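PDB 6KWA: 2-oxoglutarate (2OG) and Fe(II)-dependent oxygenase superfamily protein from Arabidopsis thaliana, which probably catalyses the 2-oxoglutarate-dependent, irreversible oxidation of the auxin indole-3-acetic acid to inactive 2-oxoindole-3-acetic acid. Local coordinates for residues Leu40-Glu43 against Met44-Val48; Thr47-Asp50 against Leu51-Pro55; Arg54-Glu57 against Val58-Asn62. All blocks are in the same frame, centred on the assembly; numbering follows the deposited sequence.

Contact 1: Leu40-Glu43 against Met44-Val48; sequences LMAE and MKKTV
Lys46 packs back along the helix onto Ala42, one turn earlier. Its CB lies 3.8 Å from Ala42 O. CG comes closer, at 3.4 Å from Ala42 O, and CD then draws away. A bend at the last torsion (chi4 74°) turns the tip back, and NZ stops 4.1 Å from Ala42 CB. This is alkyl packing beside a backbone carbonyl on the exposed side of the helix. Ala42 O itself accepts the backbone N-H of Lys46.

Thr47 also reaches back one turn, but with a hydrogen bond. OG1 stands beside its own backbone N (chi1 -61°) and gives a hydrogen bond of 2.9 Å to Glu43 O. Thr47 N also bonds to Glu43 O, at 3.0 Å. The two donors approach from opposite faces of the carbonyl plane. Glu43 O is thus gripped twice, and the buried hydroxyl is satisfied within the helix. With a valine in place of Thr47, Glu43 O would probably lose its second donor and keep only the backbone bond.

Met44 turns to the interior, against Met112 and Tyr115 of helix 106-133 and Ile241 of strand 237-245. Lys45 extends another way, to salt bridges with Asp181 and Glu182. The pattern is that of an amphipathic alpha-helix packed on the double-stranded beta-helix fold, with a threonine hydroxyl bonded to the carbonyl four residues back.

Contact 2: Thr47-Asp50 against Leu51-Pro55; sequences TVID and LFQRP
Val48 and Phe52 form the tight side of this helix end. They lie side by side and point the same way. Val48 CG1 touches the ring at Phe52 CE2, 3.7 Å away. The methyl is placed there by chi1 of 162°, which sets CG1 anti to the backbone N. The neighbouring pair is alike: Thr47 CG2 meets Leu51 CD1 at 3.9 Å. Both pairs face the interior. Phe52 also meets Ile151, Tyr239 and Leu84 of the large sheet, and its side chain is about 5 Å from that of Asn152, which binds 2-oxoglutarate, a ligand absent from this model. Leu51 rests on Met112 of helix 106-133.

Asp50 and Arg54 lie on a more open face and make a salt bridge. Asp50 OD2 meets Arg54 NH1 at 2.9 Å. The oxygen sits at the guanidinium edge, in its plane, but NH1 comes from above the carboxylate plane, and the two planes stand 78° apart. Leu51 CD2 lies over one face of the guanidinium, 4.0 Å above it. The pair is anchored further: Gln108 bonds to both Asp50 OD2 and Arg54 NH2, and Glu103 O takes NH2 as well.

The solvent side is looser. Gln53 is exposed, and its NE2 is 4.2 Å from Ile49 CG2.

The backbone tightens here. Leu51 N and Phe52 N reach back four residues, to Thr47 O and Val48 O. Gln53 N bonds to Asp50 O, three residues back and 3.1 Å away, from well above the carbonyl plane. Arg54 N bonds to Leu51 O and closes a type I beta turn. Such tightening marks the C-terminal end of an alpha-helix, here with an i to i+4 salt bridge across it.

Contact 3: Arg54-Glu57 against Val58-Asn62; sequences RPYE and VKVRN
Tyr56 and Val60 meet at the surface in a CH-pi contact. Val60 CG2 lies over one face of the Tyr56 ring, 4.0 Å from its centroid and 28° off the normal. It sits toward one side of the ring, with Tyr56 CE2 at 3.6 Å. The ring reaches that place because CG of Tyr56 is anti to the backbone N (chi1 -171°). Separately, Pro55 and Val58 lie side by side. Val58 CG2 touches Pro55 CB at 3.8 Å, and Val58 CG1 approaches Arg54 CB.

The backbone holds these side chains in place. Pro55 is the N-cap residue of the short helix 56-59. Its carbonyl O accepts Lys59 N at 3.1 Å, with the donor in the carbonyl plane, and also a weak bond from Val58 N. Val60 N bonds to Tyr56 O at 3.0 Å, which places Val60 one turn after Tyr56, where its CG2 can reach the ring. A type I turn from Lys59 to Asn62 follows.

Lys59 folds back along the loop. A bend at chi3 (-78°) brings its CE within 3.4 Å of Arg54 O. NZ then continues to Phe52 O and to a salt bridge with Glu82. Arg61 CG lies 3.5 Å from Glu57 O, and its NH2 makes a salt bridge with Glu103.

The chemistry is therefore divided. Apolar contacts are made at a short helix that starts after Pro55, and the charged ends tie it to other parts of the chain. The carboxylate and the carbonyl round Lys59 NZ would be expected to favour its protonated form.

From the N terminus, contact 1 spans a turn in the middle of helix 38-51. Contact 2 starts on the residues where contact 1 ends, sharing Thr47 and Val48, and carries the helix into its closing turn. Contact 3 shares Arg54 and Pro55 with contact 2 and winds helix 56-59. The three run in series with overlapping ends; none nests within or crosses another, and each closes only a local turn. The Lys59 to Phe52 bond joins contacts 2 and 3. Contacts 1 and 3 do not touch. The series packs helix 38-51 against both the large sheet and helix 106-133, and helix 56-59 is tied to strand 81-87 through Lys59 and Glu82.

Contact 1: Leu40-Glu43 against Met44-Val48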
ATOM      1  N   LEU A  40      -1.276  -6.809 -16.619  1.00 48.47           N
ATOM      2  CA  LEU A  40      -1.662  -7.484 -15.381  1.00 47.03           C
ATOM      3  C   LEU A  40      -2.308  -6.495 -14.398  1.00 48.15           C
ATOM      4  O   LEU A  40      -3.289  -6.813 -13.721  1.00 48.82           O
ATOM      5  CB  LEU A  40      -0.450  -8.141 -14.726  1.00 47.74           C
ATOM      6  CG  LEU A  40      -0.720  -8.778 -13.362  1.00 46.56           C
ATOM      7  CD1 LEU A  40      -1.850  -9.799 -13.451  1.00 47.64           C
ATOM      8  CD2 LEU A  40       0.550  -9.372 -12.775  1.00 48.83           C
ATOM      9  N   MET A  41      -1.755  -5.292 -14.323  1.00 46.07           N
ATOM     10  CA  MET A  41      -2.316  -4.267 -13.463  1.00 48.82           C
ATOM     11  C   MET A  41      -3.710  -3.877 -13.955  1.00 51.50           C
ATOM     12  O   MET A  41      -4.639  -3.736 -13.160  1.00 47.82           O
ATOM     13  CB  MET A  41      -1.399  -3.045 -13.439  1.00 46.11           C
ATOM     14  CG  MET A  41      -0.123  -3.260 -12.609  1.00 45.20           C
ATOM     15  SD  MET A  41       1.010  -1.865 -12.726  1.00 51.58           S
ATOM     16  CE  MET A  41       0.000  -0.444 -12.300  1.00 50.56           C
ATOM     17  N   ALA A  42      -3.869  -3.733 -15.270  1.00 50.65           N
ATOM     18  CA  ALA A  42      -5.170  -3.332 -15.806  1.00 49.09           C
ATOM     19  C   ALA A  42      -6.160  -4.455 -15.604  1.00 48.62           C
ATOM     20  O   ALA A  42      -7.321  -4.221 -15.260  1.00 52.37           O
ATOM     21  CB  ALA A  42      -5.067  -2.943 -17.264  1.00 49.08           C
ATOM     22  N   GLU A  43      -5.692  -5.684 -15.765  1.00 47.77           N
ATOM     23  CA  GLU A  43      -6.553  -6.847 -15.573  1.00 53.36           C
ATOM     24  C   GLU A  43      -6.959  -6.958 -14.104  1.00 50.92           C
ATOM     25  O   GLU A  43      -8.064  -7.441 -13.768  1.00 51.28           O
ATOM     26  CB  GLU A  43      -5.853  -8.138 -16.051  1.00 50.00           C
ATOM     27  CG  GLU A  43      -5.965  -8.268 -17.568  1.00 53.51           C
ATOM     28  CD  GLU A  43      -4.948  -9.189 -18.181  1.00 55.99           C
ATOM     29  OE1 GLU A  43      -4.212  -9.879 -17.441  1.00 58.38           O
ATOM     30  OE2 GLU A  43      -4.844  -9.177 -19.423  1.00 62.29           O
ATOM     31  N   MET A  44      -6.053  -6.563 -13.216  1.00 49.64           N
ATOM     32  CA  MET A  44      -6.382  -6.592 -11.800  1.00 48.95           C
ATOM     33  C   MET A  44      -7.473  -5.571 -11.502  1.00 47.91           C
ATOM     34  O   MET A  44      -8.431  -5.879 -10.791  1.00 51.09           O
ATOM     35  CB  MET A  44      -5.145  -6.347 -10.930  1.00 47.10           C
ATOM     36  CG  MET A  44      -5.433  -6.469  -9.431  1.00 47.33           C
ATOM     37  SD  MET A  44      -5.794  -8.143  -8.896  1.00 53.01           S
ATOM     38  CE  MET A  44      -7.303  -7.918  -7.974  1.00 57.51           C
ATOM     39  N   LYS A  45      -7.368  -4.381 -12.075  1.00 45.22           N
ATOM     40  CA  LYS A  45      -8.376  -3.364 -11.803  1.00 51.00           C
ATOM     41  C   LYS A  45      -9.771  -3.769 -12.344  1.00 55.40           C
ATOM     42  O   LYS A  45     -10.794  -3.487 -11.710  1.00 52.69           O
ATOM     43  CB  LYS A  45      -7.958  -2.018 -12.384  1.00 45.54           C
ATOM     44  CG  LYS A  45      -8.888  -0.904 -11.975  1.00 53.76           C
ATOM     45  CD  LYS A  45      -8.616   0.386 -12.722  1.00 60.33           C
ATOM     46  CE  LYS A  45      -9.634   1.454 -12.350  1.00 59.94           C
ATOM     47  NZ  LYS A  45      -9.558   2.612 -13.292  1.00 67.42           N
ATOM     48  N   LYS A  46      -9.816  -4.438 -13.494  1.00 50.74           N
ATOM     49  CA  LYS A  46     -11.090  -4.887 -14.035  1.00 49.09           C
ATOM     50  C   LYS A  46     -11.676  -5.969 -13.126  1.00 49.51           C
ATOM     51  O   LYS A  46     -12.877  -5.985 -12.858  1.00 51.00           O
ATOM     52  CB  LYS A  46     -10.919  -5.454 -15.446  1.00 52.63           C
ATOM     53  CG  LYS A  46     -10.450  -4.479 -16.521  1.00 58.52           C
ATOM     54  CD  LYS A  46     -10.409  -5.229 -17.870  1.00 67.82           C
ATOM     55  CE  LYS A  46     -10.070  -4.320 -19.040  1.00 64.77           C
ATOM     56  NZ  LYS A  46      -8.612  -3.987 -18.970  1.00 66.10           N
ATOM     57  N   THR A  47     -10.822  -6.881 -12.666  1.00 43.38           N
ATOM     58  CA  THR A  47     -11.256  -7.937 -11.744  1.00 47.81           C
ATOM     59  C   THR A  47     -11.865  -7.284 -10.494  1.00 52.00           C
ATOM     60  O   THR A  47     -12.882  -7.740  -9.998  1.00 48.24           O
ATOM     61  CB  THR A  47     -10.093  -8.863 -11.354  1.00 46.16           C
ATOM     62  OG1 THR A  47      -9.590  -9.501 -12.522  1.00 51.96           O
ATOM     63  CG2 THR A  47     -10.504  -9.942 -10.353  1.00 48.54           C
ATOM     64  N   VAL A  48     -11.225  -6.217 -10.009  1.00 47.40           N
ATOM     65  CA  VAL A  48     -11.660  -5.503  -8.814  1.00 50.52           C
ATOM     66  C   VAL A  48     -13.045  -4.877  -8.971  1.00 51.01           C
ATOM     67  O   VAL A  48     -13.893  -4.972  -8.085  1.00 46.34           O
ATOM     68  CB  VAL A  48     -10.673  -4.373  -8.434  1.00 49.38           C
ATOM     69  CG1 VAL A  48     -11.341  -3.375  -7.474  1.00 43.84           C
ATOM     70  CG2 VAL A  48      -9.378  -4.958  -7.820  1.00 45.10           C
TER

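Contact 2: Thr47-Asp50 against Leu51-Pro55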
ATOM      1  N   THR A  47     -10.822  -6.881 -12.666  1.00 43.38           N
ATOM      2  CA  THR A  47     -11.256  -7.937 -11.744  1.00 47.81           C
ATOM      3  C   THR A  47     -11.865  -7.284 -10.494  1.00 52.00           C
ATOM      4  O   THR A  47     -12.882  -7.740  -9.998  1.00 48.24           O
ATOM      5  CB  THR A  47     -10.093  -8.863 -11.354  1.00 46.16           C
ATOM      6  OG1 THR A  47      -9.590  -9.501 -12.522  1.00 51.96           O
ATOM      7  CG2 THR A  47     -10.504  -9.942 -10.353  1.00 48.54           C
ATOM      8  N   VAL A  48     -11.225  -6.217 -10.009  1.00 47.40           N
ATOM      9  CA  VAL A  48     -11.660  -5.503  -8.814  1.00 50.52           C
ATOM     10  C   VAL A  48     -13.045  -4.877  -8.971  1.00 51.01           C
ATOM     11  O   VAL A  48     -13.893  -4.972  -8.085  1.00 46.34           O
ATOM     12  CB  VAL A  48     -10.673  -4.373  -8.434  1.00 49.38           C
ATOM     13  CG1 VAL A  48     -11.341  -3.375  -7.474  1.00 43.84           C
ATOM     14  CG2 VAL A  48      -9.378  -4.958  -7.820  1.00 45.10           C
ATOM     15  N   ILE A  49     -13.243  -4.190 -10.087  1.00 47.51           N
ATOM     16  CA  ILE A  49     -14.537  -3.635 -10.392  1.00 52.33           C
ATOM     17  C   ILE A  49     -15.558  -4.771 -10.409  1.00 54.68           C
ATOM     18  O   ILE A  49     -16.659  -4.642  -9.876  1.00 56.08           O
ATOM     19  CB  ILE A  49     -14.511  -2.877 -11.717  1.00 56.76           C
ATOM     20  CG1 ILE A  49     -13.594  -1.660 -11.583  1.00 53.38           C
ATOM     21  CG2 ILE A  49     -15.900  -2.451 -12.116  1.00 50.29           C
ATOM     22  CD1 ILE A  49     -13.341  -0.907 -12.900  1.00 54.67           C
ATOM     23  N   ASP A  50     -15.178  -5.899 -10.993  1.00 51.52           N
ATOM     24  CA  ASP A  50     -16.083  -7.027 -11.065  1.00 50.89           C
ATOM     25  C   ASP A  50     -16.327  -7.703  -9.702  1.00 56.53           C
ATOM     26  O   ASP A  50     -17.455  -8.109  -9.400  1.00 55.95           O
ATOM     27  CB  ASP A  50     -15.569  -8.073 -12.048  1.00 52.97           C
ATOM     28  CG  ASP A  50     -16.673  -9.018 -12.496  1.00 59.69           C
ATOM     29  OD1 ASP A  50     -17.664  -8.501 -13.057  1.00 68.01           O
ATOM     30  OD2 ASP A  50     -16.591 -10.245 -12.260  1.00 59.82           O
ATOM     31  N   LEU A  51     -15.278  -7.880  -8.896  1.00 49.28           N
ATOM     32  CA  LEU A  51     -15.485  -8.504  -7.588  1.00 50.02           C
ATOM     33  C   LEU A  51     -16.457  -7.669  -6.752  1.00 48.66           C
ATOM     34  O   LEU A  51     -17.290  -8.227  -6.034  1.00 48.30           O
ATOM     35  CB  LEU A  51     -14.158  -8.705  -6.841  1.00 42.80           C
ATOM     36  CG  LEU A  51     -13.247  -9.734  -7.508  1.00 48.17           C
ATOM     37  CD1 LEU A  51     -11.973 -10.007  -6.727  1.00 46.93           C
ATOM     38  CD2 LEU A  51     -14.013 -11.046  -7.744  1.00 51.29           C
ATOM     39  N   PHE A  52     -16.399  -6.341  -6.879  1.00 42.81           N
ATOM     40  CA  PHE A  52     -17.287  -5.484  -6.086  1.00 48.30           C
ATOM     41  C   PHE A  52     -18.752  -5.525  -6.537  1.00 54.04           C
ATOM     42  O   PHE A  52     -19.640  -5.065  -5.819  1.00 52.32           O
ATOM     43  CB  PHE A  52     -16.804  -4.037  -6.111  1.00 48.58           C
ATOM     44  CG  PHE A  52     -15.751  -3.731  -5.083  1.00 52.36           C
ATOM     45  CD1 PHE A  52     -16.037  -3.866  -3.724  1.00 49.53           C
ATOM     46  CD2 PHE A  52     -14.481  -3.317  -5.463  1.00 47.79           C
ATOM     47  CE1 PHE A  52     -15.076  -3.581  -2.755  1.00 48.17           C
ATOM     48  CE2 PHE A  52     -13.517  -3.026  -4.497  1.00 48.02           C
ATOM     49  CZ  PHE A  52     -13.818  -3.154  -3.143  1.00 47.62           C
ATOM     50  N   GLN A  53     -19.003  -6.077  -7.717  1.00 54.54           N
ATOM     51  CA  GLN A  53     -20.368  -6.241  -8.189  1.00 55.94           C
ATOM     52  C   GLN A  53     -20.929  -7.597  -7.804  1.00 51.58           C
ATOM     53  O   GLN A  53     -22.061  -7.914  -8.142  1.00 53.41           O
ATOM     54  CB  GLN A  53     -20.434  -5.993  -9.691  1.00 54.00           C
ATOM     55  CG  GLN A  53     -20.568  -4.504  -9.932  1.00 50.74           C
ATOM     56  CD  GLN A  53     -20.143  -4.062 -11.296  1.00 61.91           C
ATOM     57  OE1 GLN A  53     -19.825  -4.878 -12.158  1.00 70.24           O
ATOM     58  NE2 GLN A  53     -20.059  -2.751 -11.483  1.00 63.76           N
ATOM     59  N   ARG A  54     -20.145  -8.388  -7.075  1.00 49.13           N
ATOM     60  CA  ARG A  54     -20.625  -9.683  -6.596  1.00 53.90           C
ATOM     61  C   ARG A  54     -21.805  -9.443  -5.653  1.00 55.62           C
ATOM     62  O   ARG A  54     -21.912  -8.361  -5.055  1.00 51.88           O
ATOM     63  CB  ARG A  54     -19.523 -10.452  -5.860  1.00 49.19           C
ATOM     64  CG  ARG A  54     -18.485 -11.121  -6.751  1.00 50.29           C
ATOM     65  CD  ARG A  54     -19.064 -12.257  -7.579  1.00 53.59           C
ATOM     66  NE  ARG A  54     -18.015 -13.107  -8.144  1.00 50.90           N
ATOM     67  CZ  ARG A  54     -17.363 -12.835  -9.272  1.00 50.05           C
ATOM     68  NH1 ARG A  54     -17.659 -11.749  -9.963  1.00 44.42           N
ATOM     69  NH2 ARG A  54     -16.428 -13.664  -9.726  1.00 55.72           N
ATOM     70  N   PRO A  55     -22.721 -10.424  -5.554  1.00 47.19           N
ATOM     71  CA  PRO A  55     -23.839 -10.313  -4.606  1.00 53.41           C
ATOM     72  C   PRO A  55     -23.315  -9.968  -3.219  1.00 58.43           C
ATOM     73  O   PRO A  55     -22.237 -10.417  -2.836  1.00 57.08           O
ATOM     74  CB  PRO A  55     -24.479 -11.706  -4.639  1.00 54.18           C
ATOM     75  CG  PRO A  55     -24.181 -12.198  -6.053  1.00 58.08           C
ATOM     76  CD  PRO A  55     -22.801 -11.646  -6.377  1.00 53.40           C
TER

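Contact 3: Arg54-Glu57 against Val58-Asn62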
ATOM      1  N   ARG A  54     -20.145  -8.388  -7.075  1.00 49.13           N
ATOM      2  CA  ARG A  54     -20.625  -9.683  -6.596  1.00 53.90           C
ATOM      3  C   ARG A  54     -21.805  -9.443  -5.653  1.00 55.62           C
ATOM      4  O   ARG A  54     -21.912  -8.361  -5.055  1.00 51.88           O
ATOM      5  CB  ARG A  54     -19.523 -10.452  -5.860  1.00 49.19           C
ATOM      6  CG  ARG A  54     -18.485 -11.121  -6.751  1.00 50.29           C
ATOM      7  CD  ARG A  54     -19.064 -12.257  -7.579  1.00 53.59           C
ATOM      8  NE  ARG A  54     -18.015 -13.107  -8.144  1.00 50.90           N
ATOM      9  CZ  ARG A  54     -17.363 -12.835  -9.272  1.00 50.05           C
ATOM     10  NH1 ARG A  54     -17.659 -11.749  -9.963  1.00 44.42           N
ATOM     11  NH2 ARG A  54     -16.428 -13.664  -9.726  1.00 55.72           N
ATOM     12  N   PRO A  55     -22.721 -10.424  -5.554  1.00 47.19           N
ATOM     13  CA  PRO A  55     -23.839 -10.313  -4.606  1.00 53.41           C
ATOM     14  C   PRO A  55     -23.315  -9.968  -3.219  1.00 58.43           C
ATOM     15  O   PRO A  55     -22.237 -10.417  -2.836  1.00 57.08           O
ATOM     16  CB  PRO A  55     -24.479 -11.706  -4.639  1.00 54.18           C
ATOM     17  CG  PRO A  55     -24.181 -12.198  -6.053  1.00 58.08           C
ATOM     18  CD  PRO A  55     -22.801 -11.646  -6.377  1.00 53.40           C
ATOM     19  N   TYR A  56     -24.063  -9.160  -2.484  1.00 51.82           N
ATOM     20  CA  TYR A  56     -23.673  -8.774  -1.145  1.00 51.52           C
ATOM     21  C   TYR A  56     -23.370  -9.969  -0.255  1.00 55.38           C
ATOM     22  O   TYR A  56     -22.420  -9.971   0.532  1.00 54.65           O
ATOM     23  CB  TYR A  56     -24.771  -7.926  -0.535  1.00 49.43           C
ATOM     24  CG  TYR A  56     -24.433  -7.267   0.774  1.00 53.48           C
ATOM     25  CD1 TYR A  56     -23.695  -6.085   0.807  1.00 50.39           C
ATOM     26  CD2 TYR A  56     -24.876  -7.804   1.978  1.00 51.74           C
ATOM     27  CE1 TYR A  56     -23.400  -5.452   2.014  1.00 53.81           C
ATOM     28  CE2 TYR A  56     -24.588  -7.178   3.192  1.00 56.53           C
ATOM     29  CZ  TYR A  56     -23.849  -6.012   3.200  1.00 51.45           C
ATOM     30  OH  TYR A  56     -23.567  -5.406   4.386  1.00 52.91           O
ATOM     31  N   GLU A  57     -24.175 -11.003  -0.402  1.00 56.49           N
ATOM     32  CA  GLU A  57     -24.098 -12.122   0.514  1.00 64.15           C
ATOM     33  C   GLU A  57     -22.862 -12.969   0.173  1.00 59.08           C
ATOM     34  O   GLU A  57     -22.312 -13.671   1.029  1.00 59.14           O
ATOM     35  CB  GLU A  57     -25.426 -12.878   0.475  1.00 66.97           C
ATOM     36  CG  GLU A  57     -25.725 -13.703   1.721  1.00 74.01           C
ATOM     37  CD  GLU A  57     -27.244 -13.934   1.887  1.00 80.72           C
ATOM     38  OE1 GLU A  57     -28.031 -13.251   1.175  1.00 75.04           O
ATOM     39  OE2 GLU A  57     -27.652 -14.729   2.773  1.00 77.85           O
ATOM     40  N   VAL A  58     -22.380 -12.823  -1.058  1.00 55.81           N
ATOM     41  CA  VAL A  58     -21.092 -13.386  -1.439  1.00 56.18           C
ATOM     42  C   VAL A  58     -19.938 -12.561  -0.804  1.00 60.56           C
ATOM     43  O   VAL A  58     -19.033 -13.120  -0.168  1.00 56.18           O
ATOM     44  CB  VAL A  58     -20.910 -13.404  -2.971  1.00 59.06           C
ATOM     45  CG1 VAL A  58     -19.468 -13.806  -3.336  1.00 58.02           C
ATOM     46  CG2 VAL A  58     -21.921 -14.351  -3.632  1.00 57.53           C
ATOM     47  N   LYS A  59     -19.999 -11.234  -0.926  1.00 55.14           N
ATOM     48  CA  LYS A  59     -18.933 -10.382  -0.384  1.00 55.73           C
ATOM     49  C   LYS A  59     -18.751 -10.552   1.112  1.00 54.35           C
ATOM     50  O   LYS A  59     -17.617 -10.577   1.586  1.00 47.95           O
ATOM     51  CB  LYS A  59     -19.194  -8.921  -0.710  1.00 47.50           C
ATOM     52  CG  LYS A  59     -19.042  -8.626  -2.193  1.00 51.56           C
ATOM     53  CD  LYS A  59     -19.088  -7.130  -2.516  1.00 47.39           C
ATOM     54  CE  LYS A  59     -20.511  -6.552  -2.529  1.00 53.61           C
ATOM     55  NZ  LYS A  59     -20.521  -5.174  -3.164  1.00 50.69           N
ATOM     56  N   VAL A  60     -19.848 -10.747   1.842  1.00 53.45           N
ATOM     57  CA  VAL A  60     -19.777 -10.877   3.307  1.00 52.97           C
ATOM     58  C   VAL A  60     -19.046 -12.154   3.717  1.00 52.91           C
ATOM     59  O   VAL A  60     -18.617 -12.295   4.876  1.00 55.24           O
ATOM     60  CB  VAL A  60     -21.196 -10.842   3.955  1.00 58.30           C
ATOM     61  CG1 VAL A  60     -21.111 -10.818   5.483  1.00 61.27           C
ATOM     62  CG2 VAL A  60     -21.962  -9.604   3.500  1.00 55.42           C
ATOM     63  N   ARG A  61     -18.887 -13.069   2.761  1.00 53.63           N
ATOM     64  CA  ARG A  61     -18.126 -14.304   2.957  1.00 55.01           C
ATOM     65  C   ARG A  61     -16.601 -14.039   3.029  1.00 58.82           C
ATOM     66  O   ARG A  61     -15.831 -14.901   3.472  1.00 58.06           O
ATOM     67  CB  ARG A  61     -18.455 -15.287   1.828  1.00 55.46           C
ATOM     68  CG  ARG A  61     -19.801 -15.989   1.981  1.00 60.14           C
ATOM     69  CD  ARG A  61     -20.310 -16.641   0.668  1.00 62.69           C
ATOM     70  NE  ARG A  61     -19.312 -17.365  -0.117  1.00 67.61           N
ATOM     71  CZ  ARG A  61     -19.576 -17.941  -1.293  1.00 70.93           C
ATOM     72  NH1 ARG A  61     -18.618 -18.586  -1.946  1.00 68.40           N
ATOM     73  NH2 ARG A  61     -20.810 -17.890  -1.805  1.00 71.47           N
ATOM     74  N   ASN A  62     -16.174 -12.849   2.604  1.00 55.53           N
ATOM     75  CA  ASN A  62     -14.778 -12.421   2.762  1.00 53.58           C
ATOM     76  C   ASN A  62     -14.548 -12.080   4.227  1.00 51.30           C
ATOM     77  O   ASN A  62     -14.654 -10.937   4.648  1.00 51.39           O
ATOM     78  CB  ASN A  62     -14.465 -11.225   1.842  1.00 49.92           C
ATOM     79  CG  ASN A  62     -13.016 -10.715   1.969  1.00 49.03           C
ATOM     80  OD1 ASN A  62     -12.793  -9.507   2.029  1.00 51.82           O
ATOM     81  ND2 ASN A  62     -12.041 -11.625   1.987  1.00 46.06           N
TER